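Local coordinates for protein Rab GDP-dissociation inhibitor (Saccharomyces cerevisiae, PDB 2BCG) that inhibits GDP release from the Rab GTPase SEC4, is essential to the yeast secretory pathway, and extracts GDP-bound YPT7 from vacuolar membranes, at residues Q57-F62 / I389-M394; R312-L317 / L363-T368. One frame throughout, in Å; residues are numbered along the deposited sequence.

Contact 1: Q57-F62 / I389-M394; sequences QLYEKF and IEEKFM
Phe-62 O and Met-394 N are linked by a water that donates to Phe-62 O at 2.8 Å and accepts from Met-394 N at 3.0 Å, joining the two backbones. Phe-393 carries most of the apolar contact. Its CG lies anti to the carbonyl carbon (chi1 -56°), which turns the ring toward Leu-58 and Tyr-59. Its edge drives into the tyrosine face in a T-shaped pair, planes at 85°, with Phe-393 CE1 3.8 Å above the centre of the Tyr-59 ring. Leu-58 CD2 sits over a face of Phe-393 in a CH-pi contact, 3.9 Å from the ring centroid. This is helix-on-sheet packing: helix 55-62 lies against edge strand 391-402, which carries a classic beta bulge, Glu-390 and Glu-391 both facing Ile-316. Beside the root of the Phe-393 ring, Phe-62 CD2 packs on Phe-393 CB at 3.9 Å. Glu-391 is deposited in two conformers, so its polar links hold for the one modelled here: a water 2.7 Å from Tyr-59 OH donates in turn to Glu-391 OE1, while Glu-391 OE2 accepts from Lys-392 N through its anti lone pair and forms a salt bridge with Lys-63.

Contact 2: R312-L317 / L363-T368; sequences RAICIL and LAIIST
This is a buried strand pairing inside the large mixed sheet of the protein, Arg-312 to Ile-316 paired antiparallel with Leu-363 to Ser-367, Arg-312 opposite Ser-367. Strand 303-317 has 362-369 on one flank and 391-402 on the other. Two hydrogen-bonded pairs hold the register. Ala-313 N gives Ile-366 O a nearly straight bond of 2.9 Å (169° at the hydrogen), lying in the carbonyl plane, and Ile-366 N returns one to Ala-313 O. Cys-315 and Ala-364 repeat the exchange, but Cys-315 N, 2.8 Å from Ala-364 O, comes in tilted 32° from the carbonyl plane. Ala-313 O takes a second, softer contact from Ile-365 CA at 3.4 Å.

Ile-314 and Ile-365 lie side by side and point the same way, Ile-314 CG1 meeting Ile-365 CD1 at 4.2 Å; Ile-316 and Leu-363 are paired alike. On this face Ile-365 also touches Pro-88. Cutting Ile-365 back to an alanine would probably leave a gap beside Ile-314 CG1 and lose the contact with Pro-88. The face with Ala-313, Cys-315 and Ile-366 is covered by Phe-383 of helix 380-383; there Cys-315 SG meets Ile-366 CD1 at 4.2 Å.

At the far end Arg-312, extended from CG to NE, runs past Ser-367 CB. A water in the guanidinium plane accepts from Arg-312 NE at 2.8 Å and is 3.1 Å from Ser-367 OG, while Arg-312 NH2 bonds to Tyr-417 O. The pairing thus rests on reciprocal backbone bonds flanked by mainly apolar side chains, with Arg-312 and Ser-367 as the polar end of one face; the buried arginine has NE held by a water and NH2 by the Tyr-417 carbonyl oxygen.

Going from the N terminus, the chain lays down helix 55-62 early and meets its partner strand only after some 330 residues, so contact 1 closes a very long loop. Within that loop, strand 303-317 is joined to strand 362-369 through strands 330-334 and 345-351, and contact 2 closes a short loop of 45 intervening residues; the two nest without crossing. They meet on the sheet, because strand 391-402 is the other neighbour of strand 303-317: Phe-393 N lies 2.8 Å from Ile-314 O, a probable hydrogen bond. Packing also joins them, with Phe-393 CE2 3.6 Å from Ile-316 CD1. In space, helix 55-62, edge strand 391-402, strand 303-317 and strand 362-369 stand in that order.

Contact 1: Q57-F62 / I389-M394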
loop_
_atom_site.group_PDB
_atom_site.type_symbol
_atom_site.label_atom_id
_atom_site.label_comp_id
_atom_site.label_asym_id
_atom_site.label_seq_id
_atom_site.Cartn_x
_atom_site.Cartn_y
_atom_site.Cartn_z
ATOM N N GLN A 57 -10.376 -12.081 9.917
ATOM C CA GLN A 57 -9.840 -12.739 8.724
ATOM C C GLN A 57 -8.587 -13.562 8.954
ATOM O O GLN A 57 -8.352 -14.594 8.323
ATOM C CB GLN A 57 -9.595 -11.723 7.603
ATOM C CG GLN A 57 -10.744 -11.646 6.681
ATOM C CD GLN A 57 -11.134 -13.040 6.131
ATOM O OE1 GLN A 57 -10.290 -13.795 5.598
ATOM N NE2 GLN A 57 -12.411 -13.397 6.295
ATOM N N LEU A 58 -7.750 -13.089 9.876
ATOM C CA LEU A 58 -6.600 -13.852 10.246
ATOM C C LEU A 58 -7.006 -15.223 10.842
ATOM O O LEU A 58 -6.360 -16.241 10.565
ATOM C CB LEU A 58 -5.763 -13.021 11.224
ATOM C CG LEU A 58 -4.267 -12.990 11.098
ATOM C CD1 LEU A 58 -3.753 -12.664 9.699
ATOM C CD2 LEU A 58 -3.737 -12.032 12.131
ATOM N N TYR A 59 -8.036 -15.238 11.705
ATOM C CA TYR A 59 -8.519 -16.508 12.274
ATOM C C TYR A 59 -9.104 -17.402 11.205
ATOM O O TYR A 59 -8.861 -18.606 11.175
ATOM C CB TYR A 59 -9.549 -16.249 13.385
ATOM C CG TYR A 59 -8.923 -15.966 14.738
ATOM C CD1 TYR A 59 -8.614 -17.017 15.619
ATOM C CD2 TYR A 59 -8.590 -14.660 15.123
ATOM C CE1 TYR A 59 -8.006 -16.755 16.860
ATOM C CE2 TYR A 59 -7.983 -14.392 16.352
ATOM C CZ TYR A 59 -7.711 -15.453 17.222
ATOM O OH TYR A 59 -7.105 -15.181 18.421
ATOM N N GLU A 60 -9.874 -16.794 10.302
ATOM C CA GLU A 60 -10.489 -17.565 9.215
ATOM C C GLU A 60 -9.446 -18.238 8.339
ATOM O O GLU A 60 -9.598 -19.390 7.933
ATOM C CB GLU A 60 -11.391 -16.669 8.350
ATOM C CG GLU A 60 -12.666 -16.240 9.041
ATOM C CD GLU A 60 -13.571 -17.416 9.484
ATOM O OE1 GLU A 60 -13.710 -18.417 8.732
ATOM O OE2 GLU A 60 -14.139 -17.312 10.600
ATOM N N LYS A 61 -8.353 -17.526 8.086
ATOM C CA LYS A 61 -7.318 -18.002 7.205
ATOM C C LYS A 61 -6.372 -19.031 7.832
ATOM O O LYS A 61 -5.908 -19.954 7.138
ATOM C CB LYS A 61 -6.510 -16.789 6.732
ATOM C CG LYS A 61 -5.956 -16.882 5.366
ATOM C CD LYS A 61 -5.547 -15.469 4.879
ATOM C CE LYS A 61 -5.045 -15.533 3.443
ATOM N NZ LYS A 61 -3.824 -16.408 3.381
ATOM N N PHE A 62 -6.029 -18.858 9.119
ATOM C CA PHE A 62 -4.894 -19.606 9.670
ATOM C C PHE A 62 -5.220 -20.512 10.858
ATOM O O PHE A 62 -4.319 -21.210 11.349
ATOM C CB PHE A 62 -3.755 -18.656 10.067
ATOM C CG PHE A 62 -3.175 -17.881 8.924
ATOM C CD1 PHE A 62 -2.378 -18.506 7.959
ATOM C CD2 PHE A 62 -3.387 -16.520 8.834
ATOM C CE1 PHE A 62 -1.838 -17.786 6.887
ATOM C CE2 PHE A 62 -2.844 -15.776 7.758
ATOM C CZ PHE A 62 -2.051 -16.409 6.806
ATOM N N ILE A 389 4.365 -14.680 23.592
ATOM C CA ILE A 389 3.580 -14.443 22.358
ATOM C C ILE A 389 2.111 -14.772 22.656
ATOM O O ILE A 389 1.804 -15.857 23.201
ATOM C CB ILE A 389 4.125 -15.300 21.166
ATOM C CG1 ILE A 389 5.583 -14.924 20.812
ATOM C CG2 ILE A 389 3.150 -15.213 19.968
ATOM C CD1 ILE A 389 6.334 -15.975 19.970
ATOM N N GLU A 390 1.218 -13.839 22.343
ATOM C CA GLU A 390 -0.208 -14.030 22.611
ATOM C C GLU A 390 -0.844 -15.015 21.657
ATOM O O GLU A 390 -1.617 -15.884 22.074
ATOM C CB GLU A 390 -0.948 -12.702 22.564
ATOM C CG GLU A 390 -2.407 -12.792 22.923
ATOM C CD GLU A 390 -2.952 -11.476 23.414
ATOM O OE1 GLU A 390 -2.441 -10.423 22.971
ATOM O OE2 GLU A 390 -3.890 -11.484 24.243
ATOM N N GLU A 391 -0.559 -14.827 20.365
ATOM C CA GLU A 391 -1.094 -15.722 19.325
ATOM C C GLU A 391 -0.129 -15.758 18.168
ATOM O O GLU A 391 0.582 -14.782 17.893
ATOM C CB GLU A 391 -2.449 -15.184 18.866
ATOM C CG GLU A 391 -3.292 -16.122 18.044
ATOM C CD GLU A 391 -3.512 -17.446 18.727
ATOM O OE1 GLU A 391 -4.567 -17.578 19.377
ATOM O OE2 GLU A 391 -2.618 -18.328 18.642
ATOM N N LYS A 392 -0.122 -16.893 17.495
ATOM C CA LYS A 392 0.679 -17.096 16.287
ATOM C C LYS A 392 -0.275 -17.523 15.167
ATOM O O LYS A 392 -1.159 -18.391 15.391
ATOM C CB LYS A 392 1.662 -18.257 16.489
ATOM C CG LYS A 392 2.775 -18.051 17.455
ATOM C CD LYS A 392 3.617 -19.318 17.504
ATOM C CE LYS A 392 4.757 -19.145 18.475
ATOM N NZ LYS A 392 5.379 -20.471 18.817
ATOM N N PHE A 393 -0.068 -16.966 13.974
ATOM C CA PHE A 393 -0.802 -17.385 12.775
ATOM C C PHE A 393 0.227 -17.780 11.727
ATOM O O PHE A 393 0.983 -16.926 11.243
ATOM C CB PHE A 393 -1.685 -16.252 12.277
ATOM C CG PHE A 393 -2.648 -15.730 13.321
ATOM C CD1 PHE A 393 -3.960 -16.221 13.411
ATOM C CD2 PHE A 393 -2.244 -14.752 14.232
ATOM C CE1 PHE A 393 -4.862 -15.735 14.406
ATOM C CE2 PHE A 393 -3.148 -14.276 15.207
ATOM C CZ PHE A 393 -4.442 -14.782 15.281
ATOM N N MET A 394 0.274 -19.068 11.398
ATOM C CA MET A 394 1.376 -19.595 10.616
ATOM C C MET A 394 0.899 -19.944 9.224
ATOM O O MET A 394 -0.133 -20.605 9.059
ATOM C CB MET A 394 1.904 -20.907 11.213
ATOM C CG MET A 394 2.079 -20.991 12.728
ATOM S SD MET A 394 3.534 -20.058 13.096
ATOM C CE MET A 394 4.812 -21.151 12.533
HETATM O O HOH W 1 -7.315 -17.096 20.283
HETATM O O HOH W 2 -1.792 -20.876 12.524
#

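Contact 2: R312-L317 / L363-T368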
loop_
_atom_site.group_PDB
_atom_site.type_symbol
_atom_site.label_atom_id
_atom_site.label_comp_id
_atom_site.label_asym_id
_atom_site.label_seq_id
_atom_site.Cartn_x
_atom_site.Cartn_y
_atom_site.Cartn_z
ATOM N N ARG A 312 5.849 -17.888 6.971
ATOM C CA ARG A 312 5.572 -16.575 7.548
ATOM C C ARG A 312 4.708 -16.774 8.785
ATOM O O ARG A 312 3.607 -17.378 8.720
ATOM C CB ARG A 312 4.884 -15.651 6.536
ATOM C CG ARG A 312 5.790 -15.369 5.314
ATOM C CD ARG A 312 5.121 -14.584 4.233
ATOM N NE ARG A 312 6.061 -14.169 3.179
ATOM C CZ ARG A 312 5.944 -14.455 1.872
ATOM N NH1 ARG A 312 4.920 -15.145 1.412
ATOM N NH2 ARG A 312 6.842 -13.976 1.011
ATOM N N ALA A 313 5.262 -16.340 9.917
ATOM C CA ALA A 313 4.599 -16.543 11.203
ATOM C C ALA A 313 4.239 -15.158 11.699
ATOM O O ALA A 313 5.110 -14.388 12.058
ATOM C CB ALA A 313 5.532 -17.213 12.215
ATOM N N ILE A 314 2.949 -14.876 11.746
ATOM C CA ILE A 314 2.440 -13.610 12.217
ATOM C C ILE A 314 2.157 -13.751 13.708
ATOM O O ILE A 314 1.305 -14.553 14.126
ATOM C CB ILE A 314 1.150 -13.220 11.447
ATOM C CG1 ILE A 314 1.411 -13.123 9.931
ATOM C CG2 ILE A 314 0.503 -11.955 12.041
ATOM C CD1 ILE A 314 0.106 -13.112 9.132
ATOM N N CYS A 315 2.933 -13.023 14.515
ATOM C CA CYS A 315 2.813 -13.123 15.965
ATOM C C CYS A 315 2.226 -11.859 16.535
ATOM O O CYS A 315 2.609 -10.761 16.106
ATOM C CB CYS A 315 4.183 -13.313 16.590
ATOM S SG CYS A 315 4.996 -14.820 15.964
ATOM N N ILE A 316 1.300 -12.021 17.481
ATOM C CA ILE A 316 0.731 -10.875 18.194
ATOM C C ILE A 316 1.323 -10.866 19.584
ATOM O O ILE A 316 1.306 -11.878 20.281
ATOM C CB ILE A 316 -0.797 -10.938 18.307
ATOM C CG1 ILE A 316 -1.469 -10.930 16.927
ATOM C CG2 ILE A 316 -1.295 -9.773 19.194
ATOM C CD1 ILE A 316 -3.018 -11.174 16.994
ATOM N N LEU A 317 1.912 -9.724 19.917
ATOM C CA LEU A 317 2.472 -9.519 21.269
ATOM C C LEU A 317 1.651 -8.459 21.943
ATOM O O LEU A 317 1.033 -7.637 21.284
ATOM C CB LEU A 317 3.918 -9.048 21.221
ATOM C CG LEU A 317 4.854 -9.700 20.184
ATOM C CD1 LEU A 317 6.203 -9.062 20.215
ATOM C CD2 LEU A 317 5.005 -11.184 20.429
ATOM N N LEU A 363 2.829 -6.350 16.248
ATOM C CA LEU A 363 2.820 -7.422 15.274
ATOM C C LEU A 363 4.285 -7.724 14.951
ATOM O O LEU A 363 5.071 -6.838 14.649
ATOM C CB LEU A 363 2.112 -6.986 13.984
ATOM C CG LEU A 363 0.592 -6.727 14.093
ATOM C CD1 LEU A 363 0.049 -6.116 12.827
ATOM C CD2 LEU A 363 -0.109 -8.045 14.393
ATOM N N ALA A 364 4.638 -8.991 15.005
ATOM C CA ALA A 364 6.005 -9.409 14.680
ATOM C C ALA A 364 5.859 -10.521 13.684
ATOM O O ALA A 364 5.330 -11.604 14.013
ATOM C CB ALA A 364 6.728 -9.895 15.920
ATOM N N ILE A 365 6.260 -10.246 12.450
ATOM C CA ILE A 365 6.119 -11.244 11.418
ATOM C C ILE A 365 7.499 -11.805 11.080
ATOM O O ILE A 365 8.406 -11.079 10.681
ATOM C CB ILE A 365 5.474 -10.677 10.160
ATOM C CG1 ILE A 365 4.128 -10.004 10.515
ATOM C CG2 ILE A 365 5.281 -11.811 9.160
ATOM C CD1 ILE A 365 3.344 -9.500 9.276
ATOM N N ILE A 366 7.661 -13.095 11.310
ATOM C CA ILE A 366 8.945 -13.769 11.136
ATOM C C ILE A 366 8.875 -14.493 9.798
ATOM O O ILE A 366 7.852 -15.127 9.479
ATOM C CB ILE A 366 9.188 -14.811 12.248
ATOM C CG1 ILE A 366 9.237 -14.146 13.651
ATOM C CG2 ILE A 366 10.472 -15.585 11.984
ATOM C CD1 ILE A 366 9.027 -15.170 14.762
ATOM N N SER A 367 9.952 -14.447 9.027
ATOM C CA SER A 367 9.936 -15.191 7.762
ATOM C C SER A 367 11.305 -15.683 7.366
ATOM O O SER A 367 12.322 -15.069 7.683
ATOM C CB SER A 367 9.316 -14.363 6.659
ATOM O OG SER A 367 10.153 -13.317 6.312
ATOM N N THR A 368 11.306 -16.796 6.637
ATOM C CA THR A 368 12.536 -17.290 6.048
ATOM C C THR A 368 12.159 -18.317 4.997
ATOM O O THR A 368 11.016 -18.801 4.962
ATOM C CB THR A 368 13.446 -17.924 7.132
ATOM O OG1 THR A 368 14.776 -18.107 6.611
ATOM C CG2 THR A 368 12.857 -19.265 7.619
HETATM O O HOH W 3 8.527 -12.995 3.650
#